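Local atomic coordinates of lipopolysaccharide biosynthesis protein wbpB (Thermus thermophilus, PDB entry 3O9Z), a protein that binds NAD and 2-oxoglutarate and probably acts as the sugar dehydrogenase in the biosynthesis of 2,3-diacetamido-2,3-dideoxy-D-mannuronic acid. Residues V154-V159 with F189-W194; V29-L34 with E60-D65; Y270-T273 with G278-L281. All coordinates share one frame; numbering follows the deposited sequence.

Contact 1: residues V154-V159 with F189-W194; sequences VVLTYV and FDLLAW. With AKG (2-oxoglutaric acid), chain F.
L156 sets its CD2 against the ends of two leucines of the facing helix, and this one methyl does the work: it lies 4.5 Å from CD2 of L191 and 4.4 Å from CD2 of L192. Two residues earlier on the strand, V154 faces the same way and sets its CG1 4.4 Å from that same L192 CD2, so the end of L192 bridges two strand residues. In L192, chi2 of 167° puts CD1 anti to CA, and CD2, the other branch, is the one that meets the strand. All four side chains are buried and aliphatic. Their methyl contacts are near the outer limit of van der Waals packing, and I249 and V223 of the adjacent strands help complete the layer around V154, L156 and L192. Alternation puts Y158 on this helix-facing side as well, but it serves the ligand. With CG anti to its backbone N (chi1 -159°), the ring extends toward the pocket, and its OH donates a hydrogen bond to O4 of 2-oxoglutarate at 2.6 Å. The acceptor lies at the ring edge, near its plane. This carboxylate oxygen takes the phenol's bond, while R162, K103, H187, T160 and R247 also bond to the ligand. The helix and strand segments run nearly antiparallel, at 155°, with 11.0 Å between their axes, the helix-on-sheet layering typical of the C-terminal alpha/beta domain of Gfo/Idh/MocA oxidoreductases, whose sheet here also furnishes part of the 2-oxoglutarate site.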
loop_
_atom_site.group_PDB
_atom_site.type_symbol
_atom_site.label_atom_id
_atom_site.label_comp_id
_atom_site.label_asym_id
_atom_site.label_seq_id
_atom_site.Cartn_x
_atom_site.Cartn_y
_atom_site.Cartn_z
ATOM N N VAL A 154 -24.184 -29.366 24.450
ATOM C CA VAL A 154 -23.020 -29.393 23.549
ATOM C C VAL A 154 -21.927 -28.513 24.139
ATOM O O VAL A 154 -22.214 -27.425 24.659
ATOM C CB VAL A 154 -23.414 -28.794 22.186
ATOM C CG1 VAL A 154 -22.152 -28.743 21.274
ATOM C CG2 VAL A 154 -24.500 -29.616 21.502
ATOM N N VAL A 155 -20.688 -28.981 24.061
ATOM C CA VAL A 155 -19.543 -28.148 24.402
ATOM C C VAL A 155 -18.724 -28.023 23.127
ATOM O O VAL A 155 -18.295 -29.028 22.547
ATOM C CB VAL A 155 -18.691 -28.782 25.511
ATOM C CG1 VAL A 155 -17.452 -27.944 25.748
ATOM C CG2 VAL A 155 -19.510 -28.882 26.798
ATOM N N LEU A 156 -18.516 -26.795 22.669
ATOM C CA LEU A 156 -17.770 -26.538 21.420
ATOM C C LEU A 156 -16.504 -25.825 21.848
ATOM O O LEU A 156 -16.555 -24.792 22.533
ATOM C CB LEU A 156 -18.574 -25.539 20.563
ATOM C CG LEU A 156 -18.174 -25.385 19.102
ATOM C CD1 LEU A 156 -16.811 -24.733 18.926
ATOM C CD2 LEU A 156 -18.297 -26.713 18.319
ATOM N N THR A 157 -15.350 -26.403 21.496
ATOM C CA THR A 157 -14.061 -25.801 21.821
ATOM C C THR A 157 -13.264 -25.655 20.538
ATOM O O THR A 157 -13.171 -26.600 19.744
ATOM C CB THR A 157 -13.284 -26.749 22.755
ATOM O OG1 THR A 157 -14.108 -27.043 23.889
ATOM C CG2 THR A 157 -12.007 -26.062 23.272
ATOM N N TYR A 158 -12.813 -24.436 20.260
ATOM C CA TYR A 158 -12.257 -24.124 18.942
ATOM C C TYR A 158 -10.996 -23.305 19.164
ATOM O O TYR A 158 -11.064 -22.089 19.416
ATOM C CB TYR A 158 -13.303 -23.337 18.117
ATOM C CG TYR A 158 -13.060 -23.395 16.630
ATOM C CD1 TYR A 158 -12.069 -22.618 16.018
ATOM C CD2 TYR A 158 -13.783 -24.282 15.843
ATOM C CE1 TYR A 158 -11.879 -22.686 14.628
ATOM C CE2 TYR A 158 -13.577 -24.389 14.476
ATOM C CZ TYR A 158 -12.638 -23.587 13.873
ATOM O OH TYR A 158 -12.407 -23.667 12.512
ATOM N N VAL A 159 -9.843 -23.948 19.067
ATOM C CA VAL A 159 -8.567 -23.294 19.343
ATOM C C VAL A 159 -7.736 -23.482 18.086
ATOM O O VAL A 159 -7.564 -24.593 17.584
ATOM C CB VAL A 159 -7.822 -23.959 20.518
ATOM C CG1 VAL A 159 -6.537 -23.200 20.749
ATOM C CG2 VAL A 159 -8.654 -23.928 21.800
ATOM N N PHE A 189 -20.033 -21.157 14.507
ATOM C CA PHE A 189 -21.407 -20.636 14.607
ATOM C C PHE A 189 -22.216 -21.259 13.469
ATOM O O PHE A 189 -23.391 -21.642 13.649
ATOM C CB PHE A 189 -21.492 -19.110 14.710
ATOM C CG PHE A 189 -20.919 -18.588 15.992
ATOM C CD1 PHE A 189 -21.485 -18.914 17.220
ATOM C CD2 PHE A 189 -19.806 -17.771 15.977
ATOM C CE1 PHE A 189 -20.921 -18.445 18.390
ATOM C CE2 PHE A 189 -19.281 -17.274 17.145
ATOM C CZ PHE A 189 -19.799 -17.640 18.358
ATOM N N ASP A 190 -21.620 -21.342 12.280
ATOM C CA ASP A 190 -22.308 -21.941 11.156
ATOM C C ASP A 190 -22.541 -23.439 11.320
ATOM O O ASP A 190 -23.643 -23.939 11.014
ATOM C CB ASP A 190 -21.571 -21.606 9.856
ATOM C CG ASP A 190 -22.301 -22.156 8.667
ATOM O OD1 ASP A 190 -23.268 -21.476 8.240
ATOM O OD2 ASP A 190 -21.939 -23.283 8.270
ATOM N N LEU A 191 -21.548 -24.163 11.837
ATOM C CA LEU A 191 -21.707 -25.586 12.131
ATOM C C LEU A 191 -22.889 -25.787 13.074
ATOM O O LEU A 191 -23.746 -26.659 12.832
ATOM C CB LEU A 191 -20.419 -26.124 12.793
ATOM C CG LEU A 191 -20.502 -27.550 13.345
ATOM C CD1 LEU A 191 -20.818 -28.572 12.244
ATOM C CD2 LEU A 191 -19.190 -27.905 14.073
ATOM N N LEU A 192 -22.939 -24.981 14.123
ATOM C CA LEU A 192 -24.001 -25.131 15.118
ATOM C C LEU A 192 -25.364 -24.765 14.555
ATOM O O LEU A 192 -26.345 -25.437 14.896
ATOM C CB LEU A 192 -23.719 -24.260 16.332
ATOM C CG LEU A 192 -22.474 -24.705 17.116
ATOM C CD1 LEU A 192 -22.077 -23.608 18.120
ATOM C CD2 LEU A 192 -22.615 -26.090 17.820
ATOM N N ALA A 193 -25.462 -23.743 13.708
ATOM C CA ALA A 193 -26.732 -23.382 13.082
ATOM C C ALA A 193 -27.188 -24.501 12.156
ATOM O O ALA A 193 -28.387 -24.838 12.091
ATOM C CB ALA A 193 -26.601 -22.021 12.332
ATOM N N TRP A 194 -26.263 -25.034 11.375
ATOM C CA TRP A 194 -26.555 -26.157 10.472
ATOM C C TRP A 194 -27.080 -27.389 11.223
ATOM O O TRP A 194 -28.076 -28.004 10.801
ATOM C CB TRP A 194 -25.263 -26.489 9.713
ATOM C CG TRP A 194 -25.298 -27.604 8.736
ATOM C CD1 TRP A 194 -26.107 -27.712 7.633
ATOM C CD2 TRP A 194 -24.366 -28.691 8.674
ATOM N NE1 TRP A 194 -25.748 -28.842 6.926
ATOM C CE2 TRP A 194 -24.662 -29.433 7.518
ATOM C CE3 TRP A 194 -23.273 -29.074 9.459
ATOM C CZ2 TRP A 194 -23.957 -30.592 7.173
ATOM C CZ3 TRP A 194 -22.556 -30.216 9.106
ATOM C CH2 TRP A 194 -22.906 -30.960 7.969
HETATM C C1 AKG F . -9.178 -18.384 8.929
HETATM O O1 AKG F . -8.002 -18.344 9.376
HETATM O O2 AKG F . -9.717 -17.390 8.431
HETATM C C2 AKG F . -9.941 -19.611 8.856
HETATM O O5 AKG F . -11.080 -19.572 8.396
HETATM C C3 AKG F . -9.362 -20.905 9.363
HETATM C C4 AKG F . -9.832 -21.090 10.805
HETATM C C5 AKG F . -9.183 -22.265 11.510
HETATM O O3 AKG F . -7.950 -22.419 11.430
HETATM O O4 AKG F . -9.888 -23.051 12.147
#

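Contact 2: residues V29-L34 with E60-D65; sequences VLVASL and EAYLED. With NAD (nicotinamide-adenine-dinucleotide), chain E.
V31 is the first residue of the strand to meet the helix, its CG1 lying 4.3 Å from OH of Y62. A32 faces the helix too, because the non-extended backbone of V31 (psi -39°) turns both side chains that way. The A32 CB approaches CE2 of Y62 obliquely at 3.9 Å and also lies 4.4 Å from CD2 of L63. A single methyl suits a place where a ring and a leucine end converge. Y62 reaches it with CG anti to its backbone N (chi1 173°), sending the ring outward from the helix. At the strand's end, L34 turns to the cofactor: its CD2 sits 3.6 Å from N1A of the NAD adenine, and its backbone O is 3.3 Å from C2A. With an alanine in place of L34, the N1A side of the adenine would probably lose its apolar neighbour, setting the base freer to shift. E64 and D65 form salt bridges with R90 of the second subunit. Strand 29-34 runs parallel to its neighbours 5-9 and 51-53 in the Rossmann sheet, with segment 60-65 of helix 56-68 almost antiparallel to it, at 156°. Y62 meets F53 of strand 51-53, and L63 touches A7 of strand 5-9.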
loop_
_atom_site.group_PDB
_atom_site.type_symbol
_atom_site.label_atom_id
_atom_site.label_comp_id
_atom_site.label_asym_id
_atom_site.label_seq_id
_atom_site.Cartn_x
_atom_site.Cartn_y
_atom_site.Cartn_z
ATOM N N VAL A 29 -11.630 -22.658 -15.686
ATOM C CA VAL A 29 -10.470 -21.875 -16.109
ATOM C C VAL A 29 -10.481 -20.562 -15.347
ATOM O O VAL A 29 -11.510 -19.899 -15.245
ATOM C CB VAL A 29 -10.498 -21.666 -17.647
ATOM C CG1 VAL A 29 -11.754 -20.952 -18.055
ATOM C CG2 VAL A 29 -9.238 -20.884 -18.071
ATOM N N LEU A 30 -9.281 -20.161 -14.890
ATOM C CA LEU A 30 -9.107 -18.867 -14.276
ATOM C C LEU A 30 -8.866 -17.883 -15.415
ATOM O O LEU A 30 -7.797 -17.927 -16.048
ATOM C CB LEU A 30 -7.927 -18.919 -13.302
ATOM C CG LEU A 30 -7.693 -17.574 -12.615
ATOM C CD1 LEU A 30 -8.916 -17.181 -11.746
ATOM C CD2 LEU A 30 -6.382 -17.565 -11.789
ATOM N N VAL A 31 -9.828 -17.011 -15.648
ATOM C CA VAL A 31 -9.730 -16.040 -16.730
ATOM C C VAL A 31 -8.929 -14.801 -16.284
ATOM O O VAL A 31 -8.160 -14.252 -17.071
ATOM C CB VAL A 31 -11.138 -15.626 -17.205
ATOM C CG1 VAL A 31 -11.099 -14.571 -18.297
ATOM C CG2 VAL A 31 -11.872 -16.885 -17.713
ATOM N N ALA A 32 -9.122 -14.347 -15.045
ATOM C CA ALA A 32 -8.555 -13.081 -14.612
ATOM C C ALA A 32 -8.568 -13.102 -13.095
ATOM O O ALA A 32 -9.406 -13.759 -12.459
ATOM C CB ALA A 32 -9.332 -11.899 -15.112
ATOM N N SER A 33 -7.594 -12.414 -12.521
ATOM C CA SER A 33 -7.562 -12.208 -11.059
ATOM C C SER A 33 -7.323 -10.766 -10.718
ATOM O O SER A 33 -6.802 -9.994 -11.533
ATOM C CB SER A 33 -6.409 -13.017 -10.443
ATOM O OG SER A 33 -6.333 -14.377 -10.788
ATOM N N LEU A 34 -7.668 -10.424 -9.472
ATOM C CA LEU A 34 -7.518 -9.096 -8.911
ATOM C C LEU A 34 -6.803 -9.245 -7.571
ATOM O O LEU A 34 -7.266 -9.998 -6.701
ATOM C CB LEU A 34 -8.890 -8.440 -8.611
ATOM C CG LEU A 34 -8.892 -7.149 -7.812
ATOM C CD1 LEU A 34 -8.132 -6.005 -8.493
ATOM C CD2 LEU A 34 -10.365 -6.738 -7.517
ATOM N N GLU A 60 -12.950 -4.666 -13.051
ATOM C CA GLU A 60 -14.402 -4.610 -13.344
ATOM C C GLU A 60 -14.632 -4.250 -14.824
ATOM O O GLU A 60 -15.486 -4.904 -15.450
ATOM C CB GLU A 60 -15.063 -3.575 -12.422
ATOM C CG GLU A 60 -16.586 -3.564 -12.507
ATOM C CD GLU A 60 -17.204 -2.859 -11.338
ATOM O OE1 GLU A 60 -18.390 -3.130 -11.065
ATOM O OE2 GLU A 60 -16.585 -1.897 -10.791
ATOM N N ALA A 61 -13.953 -3.201 -15.308
ATOM C CA ALA A 61 -14.181 -2.791 -16.699
ATOM C C ALA A 61 -13.847 -3.922 -17.638
ATOM O O ALA A 61 -14.491 -4.069 -18.680
ATOM C CB ALA A 61 -13.356 -1.557 -17.003
ATOM N N TYR A 62 -12.790 -4.698 -17.364
ATOM C CA TYR A 62 -12.381 -5.832 -18.157
ATOM C C TYR A 62 -13.416 -6.945 -18.169
ATOM O O TYR A 62 -13.803 -7.424 -19.237
ATOM C CB TYR A 62 -11.002 -6.326 -17.674
ATOM C CG TYR A 62 -10.597 -7.605 -18.342
ATOM C CD1 TYR A 62 -10.195 -7.572 -19.679
ATOM C CD2 TYR A 62 -10.717 -8.827 -17.718
ATOM C CE1 TYR A 62 -9.872 -8.729 -20.350
ATOM C CE2 TYR A 62 -10.359 -9.989 -18.375
ATOM C CZ TYR A 62 -9.944 -9.932 -19.687
ATOM O OH TYR A 62 -9.607 -11.074 -20.379
ATOM N N LEU A 63 -13.918 -7.276 -16.986
ATOM C CA LEU A 63 -14.952 -8.290 -16.905
ATOM C C LEU A 63 -16.238 -7.779 -17.565
ATOM O O LEU A 63 -16.934 -8.597 -18.126
ATOM C CB LEU A 63 -15.230 -8.674 -15.451
ATOM C CG LEU A 63 -14.031 -9.421 -14.816
ATOM C CD1 LEU A 63 -14.433 -9.743 -13.393
ATOM C CD2 LEU A 63 -13.596 -10.707 -15.530
ATOM N N GLU A 64 -16.519 -6.479 -17.520
ATOM C CA GLU A 64 -17.715 -5.899 -18.171
ATOM C C GLU A 64 -17.520 -5.970 -19.672
ATOM O O GLU A 64 -18.479 -6.326 -20.385
ATOM C CB GLU A 64 -17.916 -4.470 -17.690
ATOM C CG GLU A 64 -19.233 -3.774 -18.158
ATOM C CD GLU A 64 -19.365 -2.447 -17.477
ATOM O OE1 GLU A 64 -18.427 -1.610 -17.608
ATOM O OE2 GLU A 64 -20.396 -2.242 -16.767
ATOM N N ASP A 65 -16.318 -5.643 -20.173
ATOM C CA ASP A 65 -16.025 -5.873 -21.585
ATOM C C ASP A 65 -16.217 -7.317 -22.015
ATOM O O ASP A 65 -16.814 -7.550 -23.077
ATOM C CB ASP A 65 -14.605 -5.409 -21.969
ATOM C CG ASP A 65 -14.388 -3.917 -21.843
ATOM O OD1 ASP A 65 -15.341 -3.095 -21.818
ATOM O OD2 ASP A 65 -13.174 -3.544 -21.801
HETATM P PA NAD E . -4.553 -12.758 3.415
HETATM O O1A NAD E . -3.475 -13.774 3.353
HETATM O O2A NAD E . -4.404 -11.450 4.208
HETATM O O5B NAD E . -4.793 -12.466 1.881
HETATM C C5B NAD E . -5.725 -11.455 1.615
HETATM C C4B NAD E . -5.516 -10.984 0.155
HETATM O O4B NAD E . -6.569 -10.072 -0.250
HETATM C C3B NAD E . -4.205 -10.152 0.089
HETATM O O3B NAD E . -3.298 -10.676 -0.903
HETATM C C2B NAD E . -4.670 -8.714 -0.199
HETATM O O2B NAD E . -3.753 -7.927 -0.974
HETATM C C1B NAD E . -5.932 -9.062 -1.042
HETATM N N9A NAD E . -6.835 -7.885 -1.136
HETATM C C8A NAD E . -6.991 -6.744 -0.409
HETATM N N7A NAD E . -7.925 -5.964 -0.947
HETATM C C5A NAD E . -8.338 -6.560 -2.112
HETATM C C6A NAD E . -9.285 -6.226 -3.153
HETATM N N6A NAD E . -9.959 -5.036 -3.113
HETATM N N1A NAD E . -9.375 -7.161 -4.092
HETATM C C2A NAD E . -8.756 -8.327 -4.215
HETATM N N3A NAD E . -7.841 -8.650 -3.265
HETATM C C4A NAD E . -7.684 -7.796 -2.247
HETATM O O3 NAD E . -5.886 -13.464 3.948
HETATM P PN NAD E . -6.437 -14.917 3.782
HETATM O O1N NAD E . -6.101 -15.713 5.042
HETATM O O2N NAD E . -6.045 -15.475 2.442
HETATM O O5D NAD E . -8.015 -14.717 3.931
HETATM C C5D NAD E . -8.654 -14.410 2.717
HETATM C C4D NAD E . -10.143 -14.738 2.930
HETATM O O4D NAD E . -10.204 -16.178 3.032
HETATM C C3D NAD E . -10.795 -14.150 4.190
HETATM O O3D NAD E . -12.206 -13.951 3.857
HETATM C C2D NAD E . -10.711 -15.342 5.158
HETATM O O2D NAD E . -11.756 -15.333 6.118
HETATM C C1D NAD E . -10.790 -16.595 4.279
HETATM N N1N NAD E . -10.115 -17.754 4.861
HETATM C C2N NAD E . -10.740 -18.911 4.906
HETATM C C3N NAD E . -10.202 -20.076 5.414
HETATM C C7N NAD E . -11.086 -21.255 5.445
HETATM O O7N NAD E . -12.063 -21.369 4.675
HETATM N N7N NAD E . -10.673 -22.222 6.256
HETATM C C4N NAD E . -8.885 -20.014 5.889
HETATM C C5N NAD E . -8.217 -18.796 5.746
HETATM C C6N NAD E . -8.824 -17.661 5.215
#

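Contact 3: residues Y270-T273 with G278-L281; sequences YRKT and GFGL
K272 folds its aliphatic chain toward F279, bringing CE to 4.0 Å from CZ of the ring, which it approaches obliquely. The lysine leaves the helix with CG beside its backbone N, and then bends at chi3 (50°) and chi4 (93°). This curl lays the end of the chain by the phenyl, while the charged NZ pairs with E277 in the connecting loop. F279 likewise has CG beside its own N (chi1 -46°), bringing the far end of its ring to the lysine. T273 uses the same kind of rotamer for OG1, which bonds to O of V269 one turn back and accepts from a water at 2.9 Å. That water in turn accepts from F279 N at 2.8 Å. A second water receives a bond from G278 N at 2.8 Å and donates to T273 O at 2.7 Å. Glycine suits position 278 because its CA lies only 3.8 Å from CA of T273, and a CB would point into that tight gap. With no direct hydrogen bond across the contact, two waters make the polar link between helix 266-274 and the weakly bonded strand 279-280, whereas CE packs against the phenyl and the lysine charge is probably balanced by its salt bridge to E277.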
loop_
_atom_site.group_PDB
_atom_site.type_symbol
_atom_site.label_atom_id
_atom_site.label_comp_id
_atom_site.label_asym_id
_atom_site.label_seq_id
_atom_site.Cartn_x
_atom_site.Cartn_y
_atom_site.Cartn_z
ATOM N N TYR A 270 -16.395 -26.448 -4.003
ATOM C CA TYR A 270 -16.531 -25.903 -5.357
ATOM C C TYR A 270 -17.427 -26.820 -6.181
ATOM O O TYR A 270 -18.357 -26.388 -6.853
ATOM C CB TYR A 270 -15.154 -25.820 -6.031
ATOM C CG TYR A 270 -14.507 -24.459 -5.951
ATOM C CD1 TYR A 270 -14.339 -23.698 -7.099
ATOM C CD2 TYR A 270 -14.037 -23.956 -4.746
ATOM C CE1 TYR A 270 -13.750 -22.436 -7.041
ATOM C CE2 TYR A 270 -13.444 -22.717 -4.677
ATOM C CZ TYR A 270 -13.302 -21.968 -5.817
ATOM O OH TYR A 270 -12.771 -20.707 -5.784
ATOM N N ARG A 271 -17.142 -28.103 -6.047
ATOM C CA ARG A 271 -17.994 -29.085 -6.726
ATOM C C ARG A 271 -19.476 -28.978 -6.357
ATOM O O ARG A 271 -20.359 -28.962 -7.222
ATOM C CB ARG A 271 -17.472 -30.483 -6.437
ATOM C CG ARG A 271 -18.252 -31.539 -7.206
ATOM C CD ARG A 271 -18.041 -32.955 -6.672
ATOM N NE ARG A 271 -18.715 -33.174 -5.389
ATOM C CZ ARG A 271 -20.026 -33.363 -5.238
ATOM N NH1 ARG A 271 -20.839 -33.326 -6.288
ATOM N NH2 ARG A 271 -20.537 -33.569 -4.030
ATOM N N LYS A 272 -19.765 -28.910 -5.065
ATOM C CA LYS A 272 -21.161 -28.789 -4.656
ATOM C C LYS A 272 -21.795 -27.536 -5.209
ATOM O O LYS A 272 -22.947 -27.541 -5.607
ATOM C CB LYS A 272 -21.247 -28.762 -3.122
ATOM C CG LYS A 272 -20.862 -30.104 -2.498
ATOM C CD LYS A 272 -21.312 -30.213 -1.044
ATOM C CE LYS A 272 -22.782 -29.852 -0.841
ATOM N NZ LYS A 272 -23.685 -31.048 -0.900
ATOM N N THR A 273 -21.027 -26.453 -5.269
ATOM C CA THR A 273 -21.568 -25.180 -5.695
ATOM C C THR A 273 -21.975 -25.337 -7.159
ATOM O O THR A 273 -23.037 -24.895 -7.576
ATOM C CB THR A 273 -20.518 -24.065 -5.481
ATOM O OG1 THR A 273 -20.175 -24.066 -4.072
ATOM C CG2 THR A 273 -21.091 -22.708 -5.855
ATOM N N GLY A 278 -24.813 -25.638 -3.467
ATOM C CA GLY A 278 -23.940 -24.714 -2.750
ATOM C C GLY A 278 -24.624 -24.116 -1.541
ATOM O O GLY A 278 -25.828 -24.292 -1.321
ATOM N N PHE A 279 -23.837 -23.430 -0.727
ATOM C CA PHE A 279 -24.357 -22.776 0.458
ATOM C C PHE A 279 -24.651 -21.324 0.172
ATOM O O PHE A 279 -23.716 -20.522 0.006
ATOM C CB PHE A 279 -23.358 -22.951 1.616
ATOM C CG PHE A 279 -22.870 -24.358 1.725
ATOM C CD1 PHE A 279 -23.771 -25.395 1.999
ATOM C CD2 PHE A 279 -21.541 -24.671 1.539
ATOM C CE1 PHE A 279 -23.356 -26.709 2.047
ATOM C CE2 PHE A 279 -21.117 -25.992 1.567
ATOM C CZ PHE A 279 -22.037 -27.034 1.852
ATOM N N GLY A 280 -25.928 -20.977 0.070
ATOM C CA GLY A 280 -26.347 -19.657 -0.324
ATOM C C GLY A 280 -26.672 -18.719 0.814
ATOM O O GLY A 280 -26.307 -19.025 1.983
ATOM N N LEU A 281 -27.302 -17.587 0.526
ATOM C CA LEU A 281 -27.634 -16.587 1.500
ATOM C C LEU A 281 -28.466 -17.204 2.618
ATOM O O LEU A 281 -28.271 -16.879 3.781
ATOM C CB LEU A 281 -28.394 -15.413 0.851
ATOM C CG LEU A 281 -27.567 -14.731 -0.245
ATOM C CD1 LEU A 281 -28.411 -13.732 -1.078
ATOM C CD2 LEU A 281 -26.473 -13.944 0.425
HETATM O O HOH W 1 -21.176 -22.900 -1.593
HETATM O O HOH W 2 -24.918 -24.134 -5.791
#

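How the contacts relate
Along the chain the contacts follow in series: both segments of contact 2 precede those of contact 1, and contact 3 comes last. Contacts 2 and 3 reach the same seven-stranded sheet of the NAD-binding half, near its two ends: strand 29-34 lies next to one edge strand, and strand 279-280 forms the other. Their centres are 21 Å apart. Contact 1 belongs to the separate six-stranded sheet, its centre 37 Å from that of contact 2, on the opposite side of the chain's centre. Contact 3 does not touch contact 1, though their nearest atoms are about 6 Å apart and their centres 20 Å. A late segment thus returns to the Rossmann sheet, while contacts 2 and 1 respectively border adenine and 2-oxoglutarate.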